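Local atomic coordinates of cytochrome P450 (Bacillus megaterium, PDB entry 5L92), a protein that binds heme and the steroid corticosterone and, as a cytochrome P450, probably uses molecular oxygen to oxidise steroids. Residues E112-I115 with A116-T119; E181-Q184 with Q185-K189. One frame throughout, in Å; residues are numbered along the deposited sequence.

Overall arrangement
Both contacts are intrahelical, and each joins successive turns of one helix in the cytochrome P450 fold. Contact 1 comes first along the chain and occupies the opening of helix 112-125, the D helix; contact 2 follows near the start of the long helix 177-207, the G helix. Their centres are about 37 Å apart and their nearest atoms about 27 Å, with no touch. Each centre lies about 21 Å from the centre of the chain. Contact 1 packs against helices 141-151 and 355-372, with the Ile115 side chain about 10 Å from the heme, whereas contact 2 lies on the helix that, with helix 158-169, frames the steroid side of the pocket. One contact thus belongs to the helical bundle near the heme, the other to the F-G region beside the steroid.

Contact 1 of 2, residues E112-I115 with A116-T119; sequences EPKI and ARIT
Ile115 O accepts two hydrogen bonds from Thr119, one turn further along the helix. The first runs from Thr119 N to Ile115 O at 2.9 Å and is the ordinary alpha-helical bond. The second comes from Thr119 OG1, also 2.9 Å from Ile115 O, with the hydroxyl standing well above the carbonyl plane. The torsion that allows this sets OG1 beside its own backbone N and anti to the carbonyl carbon (chi1 -66°), which turns the hydroxyl back along the helix. A valine here would probably cost Ile115 O its second donor, leaving the backbone N-H as the one bond of this pair and a methyl where the hydroxyl sat.

On the exposed side, Arg117 folds back, its chain bent at chi3 (-56°). One face of its guanidinium then has Pro113 O and Lys114 CA against it, both toward the rim, and Arg117 NH2 reaches Lys114 CG at 3.6 Å. The contact is with the aliphatic root of the lysine; Lys114 NZ stays 6.4 Å from Arg117 NH2, and the ammonium end makes a cation-pi contact with Trp111. Between these sides, Ile118 CG1 packs 3.3 Å from Lys114 O.

The second shell is consistent with this division. Ile115 meets Ile360 and Ile364 of helix 355-372, and Ile118 and Thr119 meet Leu142 of helix 141-151, as expected of the D helix in the P450 helical bundle. Pro113, lacking an N-H, suits the first turn, where Ala116 N closes on Glu112 O at 2.8 Å. Chemically, the hydroxyl bond lets a polar threonine sit on the buried side, while separation of the like charges probably limits their repulsion outside.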
# COMPACT_ATOMS: atom_id res chain seq x y z
N GLU A 112 3.85 13.52 14.25
CA GLU A 112 4.50 14.45 13.33
C GLU A 112 5.92 14.79 13.74
O GLU A 112 6.82 14.69 12.89
CB GLU A 112 3.67 15.72 13.18
CG GLU A 112 2.48 15.56 12.26
CD GLU A 112 1.99 16.90 11.72
OE1 GLU A 112 2.82 17.67 11.15
OE2 GLU A 112 0.78 17.18 11.87
N PRO A 113 6.20 15.18 15.00
CA PRO A 113 7.58 15.56 15.35
C PRO A 113 8.55 14.41 15.30
O PRO A 113 9.73 14.62 15.00
CB PRO A 113 7.45 16.14 16.78
CG PRO A 113 5.97 16.37 16.99
CD PRO A 113 5.30 15.29 16.15
N LYS A 114 8.10 13.19 15.60
CA LYS A 114 8.93 12.01 15.36
C LYS A 114 9.24 11.87 13.87
O LYS A 114 10.39 11.68 13.47
CB LYS A 114 8.25 10.74 15.89
CG LYS A 114 8.17 10.62 17.38
CD LYS A 114 7.53 9.30 17.84
CE LYS A 114 7.38 9.27 19.35
NZ LYS A 114 6.53 8.14 19.84
N ILE A 115 8.21 11.97 13.03
CA ILE A 115 8.42 11.80 11.59
C ILE A 115 9.38 12.86 11.08
O ILE A 115 10.30 12.57 10.30
CB ILE A 115 7.07 11.82 10.86
CG1 ILE A 115 6.27 10.57 11.23
CG2 ILE A 115 7.27 11.87 9.31
CD1 ILE A 115 4.76 10.67 11.10
N ALA A 116 9.23 14.10 11.55
CA ALA A 116 10.09 15.15 11.03
C ALA A 116 11.54 14.91 11.43
O ALA A 116 12.46 15.21 10.66
CB ALA A 116 9.58 16.54 11.48
N ARG A 117 11.78 14.30 12.59
CA ARG A 117 13.16 14.07 13.01
C ARG A 117 13.79 12.92 12.25
O ARG A 117 14.97 12.98 11.87
CB ARG A 117 13.22 13.76 14.52
CG ARG A 117 13.20 14.97 15.42
CD ARG A 117 13.57 14.58 16.88
NE ARG A 117 12.72 13.53 17.44
CZ ARG A 117 11.57 13.73 18.08
NH1 ARG A 117 11.08 14.96 18.25
NH2 ARG A 117 10.88 12.69 18.56
N ILE A 118 13.03 11.86 12.03
CA ILE A 118 13.55 10.76 11.23
C ILE A 118 13.88 11.26 9.84
O ILE A 118 14.94 10.94 9.28
CB ILE A 118 12.55 9.60 11.20
CG1 ILE A 118 12.31 9.09 12.63
CG2 ILE A 118 13.10 8.48 10.29
CD1 ILE A 118 11.09 8.28 12.77
N THR A 119 12.99 12.08 9.28
CA THR A 119 13.22 12.65 7.95
C THR A 119 14.54 13.39 7.91
O THR A 119 15.39 13.14 7.05
CB THR A 119 12.05 13.58 7.58
OG1 THR A 119 10.85 12.81 7.42
CG2 THR A 119 12.31 14.32 6.28

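Contact 2 of 2, residues E181-Q184 with Q185-K189; sequences EKLQ and QEKMK
Leu183 and Lys187 meet through complementary first torsions: Leu183 CG is anti to its backbone N (chi1 -179°), while Lys187 CG lies beside its backbone N (chi1 -72°) and its chain runs extended until it bends at chi4. This is an i to i+4 pairing on helix 177-207, the G helix of the P450 fold, in a region predicted as coiled coil. The Lys187 methylene CE rests against the leucine branch, 3.6 Å from Leu183 CD2 and 3.7 Å from Leu183 CG. Leu183 CD1 is somewhat farther from CE, and the two chains cross at an angle instead of running alongside.

With its CE set against the leucine branch, the lysine carries its ammonium on past the pair. Lys187 NZ is hydrogen-bonded to Ile168 O and Ala170 O, with a weak bond to Ile167 O, so several backbone carbonyls around the end of helix 158-169 hold the ammonium. Ile168 also lines the corticosterone pocket, and the Lys187 side chain comes within about 6 Å of the steroid; the lysine thus ties the F and G helices together close to the ligand.

The backbone keeps the i to i+4 pattern: Lys187 N binds Leu183 O at 2.9 Å, and Met188 N binds Gln184 O. Lys182 and Glu186 carry opposite charges, but Lys182 NZ stays 6.9 Å from Glu186 OE1, too far for a salt bridge. On the exposed side, Met188 CG lies 3.5 Å from Gln184 O, and Gln185 CG approaches Glu181 O, the acceptor of its own backbone N-H, to 3.3 Å.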
# COMPACT_ATOMS: atom_id res chain seq x y z
N GLU A 181 4.91 -22.17 -8.39
CA GLU A 181 4.88 -23.03 -7.21
C GLU A 181 6.08 -22.79 -6.32
O GLU A 181 5.98 -22.96 -5.10
CB GLU A 181 4.79 -24.51 -7.62
CG GLU A 181 3.36 -24.99 -7.86
CD GLU A 181 3.30 -26.31 -8.63
OE1 GLU A 181 4.27 -27.10 -8.55
OE2 GLU A 181 2.28 -26.56 -9.31
N LYS A 182 7.22 -22.40 -6.89
CA LYS A 182 8.37 -22.04 -6.07
C LYS A 182 8.09 -20.78 -5.26
O LYS A 182 8.57 -20.65 -4.13
CB LYS A 182 9.61 -21.84 -6.93
CG LYS A 182 10.87 -21.53 -6.10
CD LYS A 182 12.11 -21.39 -6.98
CE LYS A 182 13.33 -20.98 -6.16
NZ LYS A 182 14.53 -20.75 -7.00
N LEU A 183 7.35 -19.86 -5.83
CA LEU A 183 7.07 -18.61 -5.16
C LEU A 183 6.09 -18.84 -4.06
O LEU A 183 6.26 -18.30 -3.02
CB LEU A 183 6.57 -17.58 -6.13
CG LEU A 183 6.28 -16.24 -5.50
CD1 LEU A 183 7.53 -15.54 -5.12
CD2 LEU A 183 5.43 -15.41 -6.43
N GLN A 184 5.10 -19.67 -4.29
CA GLN A 184 4.16 -20.01 -3.27
C GLN A 184 4.91 -20.58 -2.12
O GLN A 184 4.61 -20.28 -1.01
CB GLN A 184 3.16 -21.06 -3.72
CG GLN A 184 2.21 -20.66 -4.82
CD GLN A 184 1.35 -19.47 -4.40
OE1 GLN A 184 1.11 -18.52 -5.33
NE2 GLN A 184 0.90 -19.39 -3.26
N GLN A 185 5.90 -21.41 -2.38
CA GLN A 185 6.66 -22.01 -1.31
C GLN A 185 7.42 -21.01 -0.53
O GLN A 185 7.52 -21.10 0.67
CB GLN A 185 7.66 -23.05 -1.81
CG GLN A 185 7.04 -24.32 -2.30
CD GLN A 185 8.04 -25.26 -2.90
OE1 GLN A 185 9.24 -25.12 -2.74
NE2 GLN A 185 7.55 -26.22 -3.59
N GLU A 186 7.99 -20.07 -1.24
CA GLU A 186 8.80 -19.06 -0.58
C GLU A 186 7.92 -18.13 0.23
O GLU A 186 8.35 -17.63 1.28
CB GLU A 186 9.64 -18.29 -1.61
CG GLU A 186 10.79 -17.45 -1.01
CD GLU A 186 11.95 -18.29 -0.45
OE1 GLU A 186 11.97 -19.51 -0.72
OE2 GLU A 186 12.85 -17.70 0.25
N LYS A 187 6.67 -17.95 -0.19
CA LYS A 187 5.73 -17.18 0.62
C LYS A 187 5.37 -17.93 1.91
O LYS A 187 5.42 -17.36 3.01
CB LYS A 187 4.50 -16.86 -0.21
CG LYS A 187 4.81 -15.77 -1.30
CD LYS A 187 3.62 -15.41 -2.16
CE LYS A 187 4.01 -14.43 -3.26
NZ LYS A 187 3.37 -13.11 -3.06
N MET A 188 5.07 -19.23 1.81
CA MET A 188 4.75 -20.01 3.01
C MET A 188 5.90 -20.00 4.01
O MET A 188 5.69 -19.87 5.22
CB MET A 188 4.40 -21.45 2.61
CG MET A 188 3.10 -21.59 1.87
SD MET A 188 2.95 -23.28 1.23
CE MET A 188 2.39 -24.18 2.69
N LYS A 189 7.13 -20.10 3.53
CA LYS A 189 8.28 -20.05 4.43
C LYS A 189 8.42 -18.68 5.10
O LYS A 189 8.79 -18.60 6.28
CB LYS A 189 9.53 -20.41 3.65
CG LYS A 189 10.83 -20.16 4.40
CD LYS A 189 12.04 -20.69 3.64
CE LYS A 189 13.23 -20.91 4.59
NZ LYS A 189 14.52 -20.99 3.84